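Local coordinates for CoA binding domain protein (Escherichia coli, PDB 3QA9), which is a CoA binding domain protein of the Rossmann-like class, built round a parallel five-stranded sheet, at residues Y19-L24 and K74-D79; Y65-D70 and V91-K96; A99-F104 and I123-R128. One frame throughout, in Å; residues are numbered along the deposited sequence.

The three contacts follow the build of a Rossmann-like alpha/beta fold. Interactions 1 and 3 lie in one parallel sheet, with centres about 10 Å apart: strand 21-25 pairs with 77-80, and 101-104 with the edge strand 123-126. Strands 77-80 and 101-104, both inside the sheet, are neighbours, and backbone hydrogen bonds join Lys100 to Glu76 and Trp103 to Val78. Interaction 2 sits toward the surface, its centre about 11 Å from that of interaction 1 and 14 Å from that of interaction 3, where helix 87-97 meets the 65-70 loop. Along the chain, interactions 1 and 2 interleave, whereas interaction 3 follows both. Ala94 packs on Val78 and Val102, tying the helix to the sheet.

Interaction 1: Y19-L24 and K74-D79; sequences YKKIAL and KIEVVD
Glu76 reaches the start of the neighbouring strand, where its OE1 accepts a hydrogen bond from Lys21 N at 3.1 Å. The donor meets the anti side of the carboxylate, 30° out of its plane; a weak, bent bond from Lys20 N falls on the same oxygen. The Tyr19 ring lies obliquely against this side chain, its CD2 3.6 Å from Glu76 CD. In return, Lys21 O accepts from both Glu76 N (2.9 Å) and Val77 N (3.1 Å). Regular parallel pairing follows, with Ala23 N on Val77 O and Asp79 N on Ala23 O. Ile22 CD1 packs 3.5 Å from Val77 CB on one sheet face, and Ala23 CB 3.6 Å from Ile75 CG2 on the other. With CG1 anti to the backbone N (chi1 176°), Val77 turns its other methyl, CG2, to Tyr19 CB.

Farther out, strand 48-52 pairs with the opposite edge of strand 21-25, and Lys21 NZ turns away to a salt bridge with Asp48. Met130 of helix 130-137 packs on Ile22 and Asp79. At this pairing's N-terminal end in the Rossmann-like sheet, Glu76 apparently replaces a backbone acceptor for Lys21 N, whose bond, more than the weak one, would probably favour the ionised carboxylate.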
loop_
_atom_site.group_PDB
_atom_site.type_symbol
_atom_site.label_atom_id
_atom_site.label_comp_id
_atom_site.label_asym_id
_atom_site.label_seq_id
_atom_site.Cartn_x
_atom_site.Cartn_y
_atom_site.Cartn_z
ATOM N N TYR A 19 5.634 8.631 -5.635
ATOM C CA TYR A 19 4.766 7.591 -6.181
ATOM C C TYR A 19 3.292 7.801 -5.880
ATOM O O TYR A 19 2.880 7.776 -4.731
ATOM C CB TYR A 19 5.208 6.250 -5.624
ATOM C CG TYR A 19 6.637 5.912 -5.947
ATOM C CD1 TYR A 19 7.496 5.447 -4.962
ATOM C CD2 TYR A 19 7.111 5.997 -7.253
ATOM C CE1 TYR A 19 8.788 5.069 -5.260
ATOM C CE2 TYR A 19 8.405 5.626 -7.572
ATOM C CZ TYR A 19 9.238 5.159 -6.568
ATOM O OH TYR A 19 10.525 4.789 -6.853
ATOM N N LYS A 20 2.489 7.987 -6.919
ATOM C CA LYS A 20 1.074 8.219 -6.710
ATOM C C LYS A 20 0.176 7.065 -7.139
ATOM O O LYS A 20 -1.010 7.067 -6.847
ATOM C CB LYS A 20 0.660 9.517 -7.421
ATOM C CG LYS A 20 1.475 10.739 -7.028
ATOM C CD LYS A 20 1.296 11.159 -5.568
ATOM C CE LYS A 20 2.339 12.206 -5.178
ATOM N NZ LYS A 20 2.175 12.803 -3.829
ATOM N N LYS A 21 0.745 6.076 -7.819
ATOM C CA LYS A 21 -0.028 4.932 -8.295
ATOM C C LYS A 21 0.018 3.794 -7.265
ATOM O O LYS A 21 1.005 3.057 -7.172
ATOM C CB LYS A 21 0.510 4.477 -9.667
ATOM C CG LYS A 21 0.676 5.613 -10.711
ATOM C CD LYS A 21 -0.543 5.797 -11.646
ATOM C CE LYS A 21 -0.499 7.063 -12.532
ATOM N NZ LYS A 21 -1.847 7.745 -12.721
ATOM N N ILE A 22 -1.068 3.653 -6.507
ATOM C CA ILE A 22 -1.153 2.649 -5.443
ATOM C C ILE A 22 -2.124 1.497 -5.664
ATOM O O ILE A 22 -3.248 1.701 -6.111
ATOM C CB ILE A 22 -1.602 3.288 -4.100
ATOM C CG1 ILE A 22 -0.973 4.670 -3.922
ATOM C CG2 ILE A 22 -1.241 2.363 -2.942
ATOM C CD1 ILE A 22 0.530 4.661 -3.831
ATOM N N ALA A 23 -1.684 0.289 -5.336
ATOM C CA ALA A 23 -2.544 -0.891 -5.392
ATOM C C ALA A 23 -2.757 -1.205 -3.925
ATOM O O ALA A 23 -1.827 -1.551 -3.215
ATOM C CB ALA A 23 -1.857 -2.042 -6.084
ATOM N N LEU A 24 -3.985 -1.049 -3.460
ATOM C CA LEU A 24 -4.265 -1.293 -2.062
ATOM C C LEU A 24 -4.869 -2.664 -1.872
ATOM O O LEU A 24 -6.034 -2.899 -2.161
ATOM C CB LEU A 24 -5.183 -0.194 -1.538
ATOM C CG LEU A 24 -5.265 -0.094 -0.024
ATOM C CD1 LEU A 24 -5.288 1.346 0.393
ATOM C CD2 LEU A 24 -6.467 -0.850 0.492
ATOM N N LYS A 74 -0.085 1.091 -14.601
ATOM C CA LYS A 74 1.170 1.010 -13.841
ATOM C C LYS A 74 0.885 1.117 -12.344
ATOM O O LYS A 74 -0.004 1.850 -11.922
ATOM C CB LYS A 74 2.103 2.169 -14.221
ATOM C CG LYS A 74 3.432 2.204 -13.452
ATOM C CD LYS A 74 4.132 3.564 -13.530
ATOM C CE LYS A 74 5.501 3.502 -12.886
ATOM N NZ LYS A 74 6.277 2.439 -13.573
ATOM N N ILE A 75 1.633 0.366 -11.546
ATOM C CA ILE A 75 1.503 0.408 -10.090
ATOM C C ILE A 75 2.908 0.627 -9.540
ATOM O O ILE A 75 3.863 -0.018 -9.976
ATOM C CB ILE A 75 0.930 -0.900 -9.515
ATOM C CG1 ILE A 75 -0.517 -1.072 -9.974
ATOM C CG2 ILE A 75 0.982 -0.865 -7.985
ATOM C CD1 ILE A 75 -1.437 0.045 -9.535
ATOM N N GLU A 76 3.038 1.559 -8.605
ATOM C CA GLU A 76 4.339 1.860 -8.028
ATOM C C GLU A 76 4.435 1.371 -6.593
ATOM O O GLU A 76 5.479 0.878 -6.172
ATOM C CB GLU A 76 4.587 3.364 -8.099
ATOM C CG GLU A 76 4.521 3.898 -9.526
ATOM C CD GLU A 76 4.432 5.405 -9.593
ATOM O OE1 GLU A 76 3.665 5.993 -8.799
ATOM O OE2 GLU A 76 5.117 5.999 -10.456
ATOM N N VAL A 77 3.340 1.499 -5.849
ATOM C CA VAL A 77 3.312 1.069 -4.457
ATOM C C VAL A 77 2.204 0.057 -4.187
ATOM O O VAL A 77 1.044 0.291 -4.536
ATOM C CB VAL A 77 3.079 2.263 -3.496
ATOM C CG1 VAL A 77 2.945 1.757 -2.058
ATOM C CG2 VAL A 77 4.217 3.262 -3.598
ATOM N N VAL A 78 2.566 -1.062 -3.570
ATOM C CA VAL A 78 1.590 -2.080 -3.196
ATOM C C VAL A 78 1.472 -1.974 -1.675
ATOM O O VAL A 78 2.403 -2.281 -0.931
ATOM C CB VAL A 78 2.038 -3.494 -3.612
ATOM C CG1 VAL A 78 1.031 -4.527 -3.115
ATOM C CG2 VAL A 78 2.152 -3.573 -5.130
ATOM N N ASP A 79 0.310 -1.507 -1.235
ATOM C CA ASP A 79 0.002 -1.276 0.170
ATOM C C ASP A 79 -0.799 -2.462 0.690
ATOM O O ASP A 79 -1.915 -2.712 0.256
ATOM C CB ASP A 79 -0.791 0.031 0.280
ATOM C CG ASP A 79 -0.950 0.528 1.707
ATOM O OD1 ASP A 79 -0.099 0.228 2.565
ATOM O OD2 ASP A 79 -1.931 1.257 1.947
#

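Interaction 2: Y65-D70 and V91-K96; sequences YPSVLD and VVYAIK
With chi1 at -77°, Tyr93 holds its ring anti to its own carbonyl carbon and extends it from helix 87-97 toward the 65-70 loop, where Ser67 and Leu69 meet it. Ser67 has a different first torsion: at 163°, OG is anti to the backbone N and the hydroxyl comes over one face of the ring. OG stands 3.5 Å above the ring plane, offset toward the rim, and its nearest ring atom is Tyr93 CD2 at 3.6 Å. The same oxygen accepts from Leu69 N at 3.2 Å, closing an ST turn that fixes the hydroxyl's position.

Leu69 crosses Tyr93 at about a right angle. Its CD1 touches Tyr93 CD1 at 3.5 Å and comes equally close to Lys96 CE, so one methyl meets both the ring and the aliphatic part of the lysine, whose chain bends at its last two torsions. The second methyl, CD2, rests 3.6 Å from the backbone oxygen of Tyr93 and lies near Lys96 CB. Val68 adds a looser contact at the root of the Tyr93 side chain, its CG1 4.3 Å from Tyr93 CB.

Tyr93 and Lys96, three residues apart, lie on the same side of the helix. Leu69 and Val68 also pack on Lys97, the last residue of the helix. The loop between strands 48-52 and 77-80 is thereby joined to the helix that follows strand 77-80 in this Rossmann-like fold. No hydrogen bond links the segments, so their association rests on van der Waals packing, with the serine hydroxyl tied into its own turn while lying against the aromatic face.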
loop_
_atom_site.group_PDB
_atom_site.type_symbol
_atom_site.label_atom_id
_atom_site.label_comp_id
_atom_site.label_asym_id
_atom_site.label_seq_id
_atom_site.Cartn_x
_atom_site.Cartn_y
_atom_site.Cartn_z
ATOM N N TYR A 65 -10.001 -5.776 -7.982
ATOM C CA TYR A 65 -9.358 -6.872 -8.595
ATOM C C TYR A 65 -8.906 -7.965 -7.723
ATOM O O TYR A 65 -8.566 -7.756 -6.564
ATOM C CB TYR A 65 -8.174 -6.339 -9.334
ATOM C CG TYR A 65 -8.523 -5.287 -10.319
ATOM C CD1 TYR A 65 -8.492 -3.934 -9.984
ATOM C CD2 TYR A 65 -8.807 -5.643 -11.623
ATOM C CE1 TYR A 65 -8.716 -2.965 -10.948
ATOM C CE2 TYR A 65 -9.036 -4.702 -12.578
ATOM C CZ TYR A 65 -8.988 -3.366 -12.245
ATOM O OH TYR A 65 -9.183 -2.429 -13.226
ATOM N N PRO A 66 -8.799 -9.160 -8.297
ATOM C CA PRO A 66 -8.346 -10.200 -7.377
ATOM C C PRO A 66 -6.836 -10.208 -7.161
ATOM O O PRO A 66 -6.349 -10.635 -6.151
ATOM C CB PRO A 66 -8.823 -11.495 -8.045
ATOM C CG PRO A 66 -9.910 -11.059 -8.999
ATOM C CD PRO A 66 -9.448 -9.737 -9.494
ATOM N N SER A 67 -6.117 -9.646 -8.102
ATOM C CA SER A 67 -4.680 -9.679 -8.032
ATOM C C SER A 67 -4.152 -8.395 -8.524
ATOM O O SER A 67 -4.890 -7.720 -9.197
ATOM C CB SER A 67 -4.150 -10.839 -8.871
ATOM O OG SER A 67 -2.799 -10.674 -9.126
ATOM N N VAL A 68 -2.912 -8.005 -8.204
ATOM C CA VAL A 68 -2.489 -6.682 -8.718
ATOM C C VAL A 68 -2.185 -6.813 -10.208
ATOM O O VAL A 68 -2.233 -5.833 -10.930
ATOM C CB VAL A 68 -1.279 -5.990 -7.919
ATOM C CG1 VAL A 68 -1.044 -6.709 -6.652
ATOM C CG2 VAL A 68 -0.013 -5.866 -8.765
ATOM N N LEU A 69 -1.921 -8.030 -10.674
ATOM C CA LEU A 69 -1.630 -8.286 -12.079
ATOM C C LEU A 69 -2.825 -7.997 -12.960
ATOM O O LEU A 69 -2.687 -7.738 -14.155
ATOM C CB LEU A 69 -1.261 -9.738 -12.251
ATOM C CG LEU A 69 0.090 -10.057 -11.669
ATOM C CD1 LEU A 69 0.540 -11.354 -12.300
ATOM C CD2 LEU A 69 1.087 -8.941 -11.980
ATOM N N ASP A 70 -4.011 -8.068 -12.376
ATOM C CA ASP A 70 -5.207 -7.816 -13.144
ATOM C C ASP A 70 -5.463 -6.357 -13.337
ATOM O O ASP A 70 -6.364 -5.988 -14.059
ATOM C CB ASP A 70 -6.421 -8.432 -12.476
ATOM C CG ASP A 70 -6.308 -9.916 -12.344
ATOM O OD1 ASP A 70 -5.734 -10.548 -13.250
ATOM O OD2 ASP A 70 -6.808 -10.445 -11.333
ATOM N N VAL A 91 3.517 -10.071 -2.828
ATOM C CA VAL A 91 4.854 -9.596 -3.112
ATOM C C VAL A 91 5.332 -10.136 -4.454
ATOM O O VAL A 91 5.907 -9.414 -5.250
ATOM C CB VAL A 91 5.821 -10.028 -2.025
ATOM C CG1 VAL A 91 7.260 -9.941 -2.533
ATOM C CG2 VAL A 91 5.621 -9.138 -0.830
ATOM N N VAL A 92 5.090 -11.416 -4.701
ATOM C CA VAL A 92 5.498 -12.021 -5.969
ATOM C C VAL A 92 4.809 -11.279 -7.100
ATOM O O VAL A 92 5.407 -10.990 -8.140
ATOM C CB VAL A 92 5.116 -13.509 -6.038
ATOM C CG1 VAL A 92 5.317 -14.030 -7.460
ATOM C CG2 VAL A 92 5.966 -14.299 -5.064
ATOM N N TYR A 93 3.536 -10.979 -6.890
ATOM C CA TYR A 93 2.774 -10.245 -7.873
ATOM C C TYR A 93 3.277 -8.840 -8.055
ATOM O O TYR A 93 3.299 -8.327 -9.166
ATOM C CB TYR A 93 1.302 -10.238 -7.488
ATOM C CG TYR A 93 0.688 -11.548 -7.820
ATOM C CD1 TYR A 93 1.120 -12.225 -8.941
ATOM C CD2 TYR A 93 -0.303 -12.117 -7.038
ATOM C CE1 TYR A 93 0.599 -13.421 -9.300
ATOM C CE2 TYR A 93 -0.857 -13.338 -7.391
ATOM C CZ TYR A 93 -0.382 -13.977 -8.533
ATOM O OH TYR A 93 -0.892 -15.153 -8.985
ATOM N N ALA A 94 3.690 -8.223 -6.957
ATOM C CA ALA A 94 4.215 -6.867 -7.008
ATOM C C ALA A 94 5.494 -6.845 -7.830
ATOM O O ALA A 94 5.769 -5.884 -8.560
ATOM C CB ALA A 94 4.498 -6.355 -5.601
ATOM N N ILE A 95 6.284 -7.905 -7.706
ATOM C CA ILE A 95 7.540 -8.003 -8.446
ATOM C C ILE A 95 7.232 -8.148 -9.929
ATOM O O ILE A 95 7.797 -7.446 -10.768
ATOM C CB ILE A 95 8.359 -9.214 -7.969
ATOM C CG1 ILE A 95 8.786 -8.999 -6.513
ATOM C CG2 ILE A 95 9.578 -9.415 -8.858
ATOM C CD1 ILE A 95 9.381 -10.237 -5.848
ATOM N N LYS A 96 6.316 -9.057 -10.242
ATOM C CA LYS A 96 5.919 -9.303 -11.622
ATOM C C LYS A 96 5.332 -8.056 -12.260
ATOM O O LYS A 96 5.506 -7.805 -13.453
ATOM C CB LYS A 96 4.891 -10.433 -11.672
ATOM C CG LYS A 96 5.446 -11.791 -11.257
ATOM C CD LYS A 96 4.351 -12.848 -11.139
ATOM C CE LYS A 96 3.637 -13.078 -12.459
ATOM N NZ LYS A 96 4.543 -13.671 -13.483
#

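Interaction 3: A99-F104 and I123-R128; sequences AKVVWF and IIVANR
Phe104 N donates to Val125 O at 2.8 Å, a nearly straight bond whose donor is tilted 25° from the carbonyl plane. The same oxygen lies at the edge of the Phe104 ring, in its plane and 3.4 Å from CD1. Pairing continues through Val125 N to Val102 O, Val102 N to Ile123 O and Ile123 N to Lys100 O.

On one face of the sheet, Val125 CG1 sits over the centre of the six-membered ring of Trp103, a CH-pi contact of 3.5 Å to the centroid. Trp103 chi1 (-170°, CG anti to the backbone N) together with chi2 near -58° turns the NE1 edge to Arg128 O, which accepts from NE1 at 2.9 Å. The oxygen is near the indole plane, but the donor stands above the carbonyl plane. The two strands are the ends of a beta-alpha-beta unit of the Rossmann-like fold, connected through helix 111-119. That helix packs by Ala114 and Ala117 on Phe104 and Ile124, on the face opposite Trp103, while Leu16 and Ile12 of helix 9-18 touch Trp103 and Val125. Arg128 CB meets Trp103 CZ2 at 3.7 Å, and its guanidinium group extends away to a salt bridge with Asp5.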
loop_
_atom_site.group_PDB
_atom_site.type_symbol
_atom_site.label_atom_id
_atom_site.label_comp_id
_atom_site.label_asym_id
_atom_site.label_seq_id
_atom_site.Cartn_x
_atom_site.Cartn_y
_atom_site.Cartn_z
ATOM N N ALA A 99 6.270 -3.152 -9.536
ATOM C CA ALA A 99 6.060 -2.112 -8.540
ATOM C C ALA A 99 7.420 -1.753 -7.974
ATOM O O ALA A 99 8.387 -2.476 -8.162
ATOM C CB ALA A 99 5.141 -2.596 -7.431
ATOM N N LYS A 100 7.481 -0.629 -7.277
ATOM C CA LYS A 100 8.729 -0.142 -6.709
ATOM C C LYS A 100 8.808 -0.311 -5.199
ATOM O O LYS A 100 9.887 -0.417 -4.632
ATOM C CB LYS A 100 8.891 1.346 -7.018
ATOM C CG LYS A 100 8.812 1.702 -8.481
ATOM C CD LYS A 100 9.990 1.085 -9.200
ATOM C CE LYS A 100 10.097 1.580 -10.621
ATOM N NZ LYS A 100 8.865 1.235 -11.347
ATOM N N VAL A 101 7.652 -0.336 -4.561
ATOM C CA VAL A 101 7.570 -0.420 -3.121
ATOM C C VAL A 101 6.507 -1.352 -2.596
ATOM O O VAL A 101 5.433 -1.452 -3.139
ATOM C CB VAL A 101 7.265 0.986 -2.551
ATOM C CG1 VAL A 101 7.036 0.930 -1.026
ATOM C CG2 VAL A 101 8.388 1.943 -2.912
ATOM N N VAL A 102 6.845 -2.055 -1.535
ATOM C CA VAL A 102 5.882 -2.897 -0.872
ATOM C C VAL A 102 5.749 -2.307 0.518
ATOM O O VAL A 102 6.711 -2.262 1.270
ATOM C CB VAL A 102 6.337 -4.342 -0.764
ATOM C CG1 VAL A 102 5.434 -5.054 0.183
ATOM C CG2 VAL A 102 6.285 -5.007 -2.128
ATOM N N TRP A 103 4.554 -1.829 0.835
ATOM C CA TRP A 103 4.290 -1.214 2.128
ATOM C C TRP A 103 3.455 -2.133 3.018
ATOM O O TRP A 103 2.300 -2.420 2.716
ATOM C CB TRP A 103 3.564 0.127 1.913
ATOM C CG TRP A 103 3.431 1.006 3.131
ATOM C CD1 TRP A 103 2.827 0.686 4.313
ATOM C CD2 TRP A 103 3.874 2.366 3.265
ATOM N NE1 TRP A 103 2.856 1.758 5.169
ATOM C CE2 TRP A 103 3.482 2.810 4.547
ATOM C CE3 TRP A 103 4.538 3.263 2.412
ATOM C CZ2 TRP A 103 3.760 4.098 5.016
ATOM C CZ3 TRP A 103 4.812 4.553 2.876
ATOM C CH2 TRP A 103 4.412 4.960 4.162
ATOM N N PHE A 104 4.056 -2.615 4.100
ATOM C CA PHE A 104 3.351 -3.480 5.041
ATOM C C PHE A 104 2.695 -2.635 6.130
ATOM O O PHE A 104 3.384 -2.066 6.982
ATOM C CB PHE A 104 4.310 -4.461 5.724
ATOM C CG PHE A 104 4.960 -5.444 4.791
ATOM C CD1 PHE A 104 6.116 -5.102 4.088
ATOM C CD2 PHE A 104 4.449 -6.734 4.658
ATOM C CE1 PHE A 104 6.753 -6.035 3.266
ATOM C CE2 PHE A 104 5.080 -7.673 3.837
ATOM C CZ PHE A 104 6.236 -7.322 3.144
ATOM N N ILE A 123 11.692 -1.562 -2.566
ATOM C CA ILE A 123 11.877 -0.958 -1.263
ATOM C C ILE A 123 10.761 -1.532 -0.410
ATOM O O ILE A 123 9.671 -1.814 -0.890
ATOM C CB ILE A 123 11.778 0.573 -1.334
ATOM C CG1 ILE A 123 12.981 1.121 -2.116
ATOM C CG2 ILE A 123 11.750 1.167 0.069
ATOM C CD1 ILE A 123 12.935 2.627 -2.306
ATOM N N ILE A 124 11.070 -1.701 0.865
ATOM C CA ILE A 124 10.189 -2.286 1.862
ATOM C C ILE A 124 9.867 -1.238 2.934
ATOM O O ILE A 124 10.773 -0.606 3.445
ATOM C CB ILE A 124 10.944 -3.506 2.540
ATOM C CG1 ILE A 124 10.967 -4.742 1.639
ATOM C CG2 ILE A 124 10.360 -3.848 3.834
ATOM C CD1 ILE A 124 9.960 -4.775 0.585
ATOM N N VAL A 125 8.593 -1.033 3.251
ATOM C CA VAL A 125 8.205 -0.120 4.331
ATOM C C VAL A 125 7.453 -1.065 5.260
ATOM O O VAL A 125 6.616 -1.834 4.798
ATOM C CB VAL A 125 7.262 1.015 3.859
ATOM C CG1 VAL A 125 6.893 1.904 5.047
ATOM C CG2 VAL A 125 7.952 1.853 2.790
ATOM N N ALA A 126 7.754 -1.047 6.553
ATOM C CA ALA A 126 7.079 -1.979 7.447
ATOM C C ALA A 126 6.656 -1.398 8.783
ATOM O O ALA A 126 7.372 -0.606 9.407
ATOM C CB ALA A 126 7.960 -3.209 7.666
ATOM N N ASN A 127 5.475 -1.828 9.205
ATOM C CA ASN A 127 4.856 -1.395 10.441
ATOM C C ASN A 127 4.665 0.124 10.477
ATOM O O ASN A 127 4.980 0.792 11.458
ATOM C CB ASN A 127 5.654 -1.865 11.656
ATOM C CG ASN A 127 4.769 -2.065 12.875
ATOM O OD1 ASN A 127 5.127 -1.694 13.978
ATOM N ND2 ASN A 127 3.605 -2.665 12.669
ATOM N N ARG A 128 4.159 0.650 9.369
ATOM C CA ARG A 128 3.834 2.059 9.210
ATOM C C ARG A 128 2.488 2.117 8.517
ATOM O O ARG A 128 2.052 1.141 7.937
ATOM C CB ARG A 128 4.860 2.778 8.333
ATOM C CG ARG A 128 6.264 2.731 8.851
ATOM C CD ARG A 128 7.115 3.726 8.132
ATOM N NE ARG A 128 8.546 3.459 8.263
ATOM C CZ ARG A 128 9.403 4.272 8.860
ATOM N NH1 ARG A 128 8.968 5.399 9.391
ATOM N NH2 ARG A 128 10.690 3.967 8.904
#